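Local coordinates for penicillin-binding protein activator LpoB (Salmonella enterica subsp. enterica serovar Typhimurium, PDB 4Q6L), which probably regulates peptidoglycan synthesis, activating penicillin-binding protein 1B, for whose function it is essential, at residues Pro9-Met14 with Leu113-Met118; Asp29-Arg34 with Ser102-Asn107. One frame throughout, in Å; residues are numbered along the deposited sequence.

Contact 1. Residues Pro9-Met14 with Leu113-Met118; sequences PLVSKM and LQMQLM
Leu10 and Met115 meet where helix 3-15 lies along the sheet strand 112-119, a worked example of the close alignment of helix and strand in alpha/beta folds. The short segments run 25° apart with their axes 10.2 Å from each other, and apolar side chains fill the interval without any hydrogen bond between helix and strand.

The packing is tightest at the methyl end of Met115, whose CE presses on Leu10 CB at 3.5 Å, a snug fit for two carbons. The Met115 chain leaves the strand toward the helix, and bends at chi2 and chi3 bring its CE methyl against Leu10; the same methyl also reaches Val11 CG2 at a looser 4.4 Å. Further down the Leu10 side chain, CD1 lies 4.0 Å from Leu113 CD2 and 3.9 Å from the carbonyl Leu113 O, the two leucines meeting at a slant. One turn later in the helix, Met14 has CG anti to the backbone N (chi1 178°), which carries its sulfur out to the strand; Met14 SD touches Leu117 CD1 at 4.0 Å, and the two side chains cross nearly at right angles. The other flank of the helix is quite different: Pro9 and Lys13 are exposed and Ser12 partly so, while on the far face of the strand Gln114 and Gln116 are partly open to solvent.

Neighbouring parts of the fold border the seam. Trp127 of strand 124-132 touches both Met14 and Met115, and Ile126 and Val20 pack on Leu117. Helix 41-54 lies beside helix 3-15, with Leu52 against Val11 and Met14; its other side chains reach strands 25-33 and 98-105, while helix 3-15 lies over strands 112-119 and 124-132.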
# COMPACT_ATOMS: atom_id res chain seq x y z
N PRO A 9 -9.42 2.65 10.23
CA PRO A 9 -8.66 2.89 11.45
C PRO A 9 -7.16 2.77 11.23
O PRO A 9 -6.42 3.50 11.88
CB PRO A 9 -9.15 1.80 12.40
CG PRO A 9 -9.92 0.84 11.57
CD PRO A 9 -10.46 1.63 10.44
N LEU A 10 -6.72 1.90 10.31
CA LEU A 10 -5.29 1.73 10.08
C LEU A 10 -4.72 2.96 9.38
O LEU A 10 -3.67 3.46 9.77
CB LEU A 10 -5.02 0.47 9.27
CG LEU A 10 -5.09 -0.86 10.03
CD1 LEU A 10 -5.08 -2.03 9.04
CD2 LEU A 10 -3.95 -0.97 11.02
N VAL A 11 -5.40 3.44 8.35
CA VAL A 11 -4.96 4.65 7.66
C VAL A 11 -4.91 5.79 8.66
O VAL A 11 -3.98 6.59 8.67
CB VAL A 11 -5.87 4.99 6.48
CG1 VAL A 11 -5.74 6.45 6.12
CG2 VAL A 11 -5.54 4.08 5.29
N SER A 12 -5.92 5.84 9.52
CA SER A 12 -6.01 6.85 10.58
C SER A 12 -4.85 6.74 11.57
O SER A 12 -4.26 7.75 11.92
CB SER A 12 -7.34 6.72 11.31
OG SER A 12 -7.35 7.52 12.45
N LYS A 13 -4.52 5.53 12.00
CA LYS A 13 -3.40 5.31 12.92
C LYS A 13 -2.07 5.74 12.28
O LYS A 13 -1.20 6.33 12.94
CB LYS A 13 -3.30 3.86 13.36
CG LYS A 13 -4.42 3.44 14.28
CD LYS A 13 -3.90 2.94 15.63
CE LYS A 13 -3.14 1.63 15.51
NZ LYS A 13 -3.42 0.69 16.68
N MET A 14 -1.93 5.43 10.99
CA MET A 14 -0.70 5.74 10.27
C MET A 14 -0.53 7.25 10.09
O MET A 14 0.58 7.77 10.15
CB MET A 14 -0.71 5.01 8.93
CG MET A 14 0.49 5.27 8.05
SD MET A 14 0.04 4.89 6.34
CE MET A 14 -1.06 6.25 5.97
N LEU A 113 -5.32 -8.15 7.99
CA LEU A 113 -4.71 -7.09 7.19
C LEU A 113 -3.54 -6.43 7.91
O LEU A 113 -3.74 -5.73 8.90
CB LEU A 113 -5.76 -6.05 6.82
CG LEU A 113 -5.26 -4.85 5.98
CD1 LEU A 113 -4.62 -5.28 4.67
CD2 LEU A 113 -6.39 -3.88 5.75
N GLN A 114 -2.33 -6.65 7.41
CA GLN A 114 -1.13 -5.99 7.93
C GLN A 114 -0.65 -4.87 7.01
O GLN A 114 -0.93 -4.88 5.81
CB GLN A 114 -0.00 -7.00 8.14
CG GLN A 114 -0.12 -7.74 9.44
CD GLN A 114 0.39 -9.16 9.37
OE1 GLN A 114 0.25 -9.82 8.33
NE2 GLN A 114 0.99 -9.59 10.49
N MET A 115 0.07 -3.91 7.56
CA MET A 115 0.41 -2.68 6.82
C MET A 115 1.72 -2.06 7.27
O MET A 115 1.94 -1.88 8.46
CB MET A 115 -0.71 -1.64 6.94
CG MET A 115 -1.94 -1.93 6.09
SD MET A 115 -2.48 -0.54 5.09
CE MET A 115 -3.27 0.49 6.28
N GLN A 116 2.59 -1.73 6.33
CA GLN A 116 3.85 -1.05 6.66
C GLN A 116 4.13 0.13 5.76
O GLN A 116 4.01 0.04 4.54
CB GLN A 116 5.02 -2.01 6.58
CG GLN A 116 4.84 -3.30 7.36
CD GLN A 116 5.38 -4.47 6.58
OE1 GLN A 116 6.62 -4.66 6.57
NE2 GLN A 116 4.45 -5.22 5.93
N LEU A 117 4.53 1.24 6.36
CA LEU A 117 4.87 2.42 5.59
C LEU A 117 6.37 2.60 5.52
O LEU A 117 7.02 2.84 6.54
CB LEU A 117 4.23 3.67 6.21
CG LEU A 117 4.45 4.95 5.41
CD1 LEU A 117 3.49 5.06 4.24
CD2 LEU A 117 4.32 6.13 6.36
N MET A 118 6.91 2.48 4.31
CA MET A 118 8.36 2.59 4.10
C MET A 118 8.76 4.01 3.65
O MET A 118 8.23 4.52 2.67
CB MET A 118 8.83 1.53 3.09
CG MET A 118 10.36 1.45 2.93
SD MET A 118 10.99 0.29 1.71
CE MET A 118 10.46 1.00 0.16

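Contact 2. Residues Asp29-Arg34 with Ser102-Asn107; sequences DSVNNR and SSASGN
Asn32 and Ser103 face each other in a parallel beta pairing inside the mixed sheet of this alpha/beta domain, where the end of strand 25-33 runs beside strand 98-105.

Backbone hydrogen bonds set the register. Asn32 straddles Ser103 in the way parallel strands do: Asn32 N donates to Ser102 O at 3.1 Å, and Asn32 O accepts from Ala104 N, also at 3.1 Å. The ladder ends with Arg34 N giving its hydrogen to Ala104 O at 2.8 Å. A CA-H...O contact supplements it, Val31 CA lying 3.5 Å from Ser102 O, so that this carbonyl receives both a regular bond and a weaker one.

Apolar contact is lighter and rests on Val31, whose CG1 comes to 4.4 Å from Ala104 CB. Its other methyl, Val31 CG2, makes van der Waals contact with a hydroxyl oxygen, Ser102 OG, at 3.9 Å. Ala44 of helix 41-54 packs on Val31, and Leu48 of the same helix on Ser102.

Polar side chains dominate the open end. Asn33 OD1 hydrogen-bonds Thr35 OG1, and Asn33 ND2 hydrogen-bonds Gly37 O, both in the loop that follows. Arg34 passes over the face that carries Asn32 and Ser103, bending at chi3 (76°), and its NH1 makes a 2.7 Å hydrogen bond to Asn32 OD1, bent to 140° at the hydrogen, with Arg34 NH1 in the plane of the Asn32 side-chain carbonyl.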
# COMPACT_ATOMS: atom_id res chain seq x y z
N ASP A 29 1.35 0.16 -2.77
CA ASP A 29 1.54 -1.15 -3.31
C ASP A 29 0.20 -1.86 -3.12
O ASP A 29 -0.50 -1.60 -2.14
CB ASP A 29 2.69 -1.87 -2.61
CG ASP A 29 3.40 -2.84 -3.50
OD1 ASP A 29 3.10 -2.87 -4.71
OD2 ASP A 29 4.26 -3.58 -2.97
N SER A 30 -0.18 -2.73 -4.07
CA SER A 30 -1.47 -3.39 -4.00
C SER A 30 -1.46 -4.53 -2.97
O SER A 30 -0.42 -5.17 -2.74
CB SER A 30 -1.93 -3.90 -5.38
OG SER A 30 -1.24 -5.07 -5.81
N VAL A 31 -2.62 -4.78 -2.37
CA VAL A 31 -2.77 -5.77 -1.31
C VAL A 31 -2.36 -7.17 -1.76
O VAL A 31 -2.89 -7.73 -2.72
CB VAL A 31 -4.23 -5.81 -0.81
CG1 VAL A 31 -4.30 -6.45 0.56
CG2 VAL A 31 -4.79 -4.40 -0.74
N ASN A 32 -1.40 -7.73 -1.05
CA ASN A 32 -0.86 -9.05 -1.34
C ASN A 32 -1.64 -10.16 -0.62
O ASN A 32 -1.72 -10.20 0.60
CB ASN A 32 0.62 -9.08 -0.98
CG ASN A 32 1.22 -10.47 -0.98
OD1 ASN A 32 1.90 -10.86 -0.02
ND2 ASN A 32 0.96 -11.21 -2.05
N ASN A 33 -2.22 -11.07 -1.38
CA ASN A 33 -3.04 -12.15 -0.85
C ASN A 33 -2.21 -13.34 -0.39
O ASN A 33 -1.64 -14.06 -1.20
CB ASN A 33 -4.07 -12.66 -1.88
CG ASN A 33 -4.97 -13.76 -1.34
OD1 ASN A 33 -5.09 -13.92 -0.14
ND2 ASN A 33 -5.61 -14.50 -2.22
N ARG A 34 -2.16 -13.53 0.92
CA ARG A 34 -1.53 -14.72 1.48
C ARG A 34 -2.51 -15.57 2.29
O ARG A 34 -2.10 -16.38 3.11
CB ARG A 34 -0.34 -14.33 2.35
CG ARG A 34 0.44 -13.16 1.82
CD ARG A 34 1.50 -12.76 2.81
NE ARG A 34 2.61 -13.70 2.74
CZ ARG A 34 3.65 -13.58 1.92
NH1 ARG A 34 3.69 -12.52 1.11
NH2 ARG A 34 4.61 -14.50 1.95
N SER A 102 1.02 -3.58 2.15
CA SER A 102 -0.13 -4.15 2.86
C SER A 102 -0.41 -5.59 2.43
O SER A 102 -0.35 -5.91 1.25
CB SER A 102 -1.36 -3.28 2.68
OG SER A 102 -1.71 -3.30 1.33
N SER A 103 -0.70 -6.45 3.39
CA SER A 103 -1.04 -7.85 3.07
C SER A 103 -2.22 -8.35 3.88
O SER A 103 -2.42 -7.97 5.03
CB SER A 103 0.18 -8.75 3.27
OG SER A 103 0.68 -8.66 4.59
N ALA A 104 -3.00 -9.21 3.23
CA ALA A 104 -4.07 -9.99 3.86
C ALA A 104 -3.59 -11.41 4.01
O ALA A 104 -3.17 -12.03 3.04
CB ALA A 104 -5.36 -9.93 3.07
N SER A 105 -3.64 -11.93 5.23
CA SER A 105 -3.17 -13.26 5.52
C SER A 105 -4.21 -14.10 6.29
O SER A 105 -5.41 -13.80 6.27
CB SER A 105 -1.83 -13.22 6.28
OG SER A 105 -1.92 -12.40 7.45
N GLY A 106 -3.73 -15.14 6.96
CA GLY A 106 -4.59 -16.08 7.67
C GLY A 106 -5.74 -16.68 6.89
O GLY A 106 -5.64 -16.86 5.70
N ASN A 107 -6.85 -16.98 7.56
CA ASN A 107 -7.99 -17.66 7.00
C ASN A 107 -8.80 -16.82 6.03
O ASN A 107 -9.10 -15.68 6.32
CB ASN A 107 -8.90 -18.19 8.12
CG ASN A 107 -10.19 -18.78 7.60
OD1 ASN A 107 -11.26 -18.19 7.72
ND2 ASN A 107 -10.11 -19.94 7.03

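Contacts 1 and 2 belong to one sheet of the C-terminal globular part of LpoB, and their centres lie about 13 Å apart. They meet directly, since strands 98-105 and 112-119 are consecutive antiparallel neighbours: Gln114 N is 2.7 Å from Ser103 O, a probable hydrogen bond, and Leu113 CD1 packs on the same oxygen at 3.5 Å. Met115 of contact 1 also touches Ser102 of contact 2. The chain supplies a second connection, as helix 3-15 leads on to strand 25-33. Of the strand pair that the contacts share, contact 1 uses the outer member, 112-119, and contact 2 the inner one, 98-105, at the middle of the sheet.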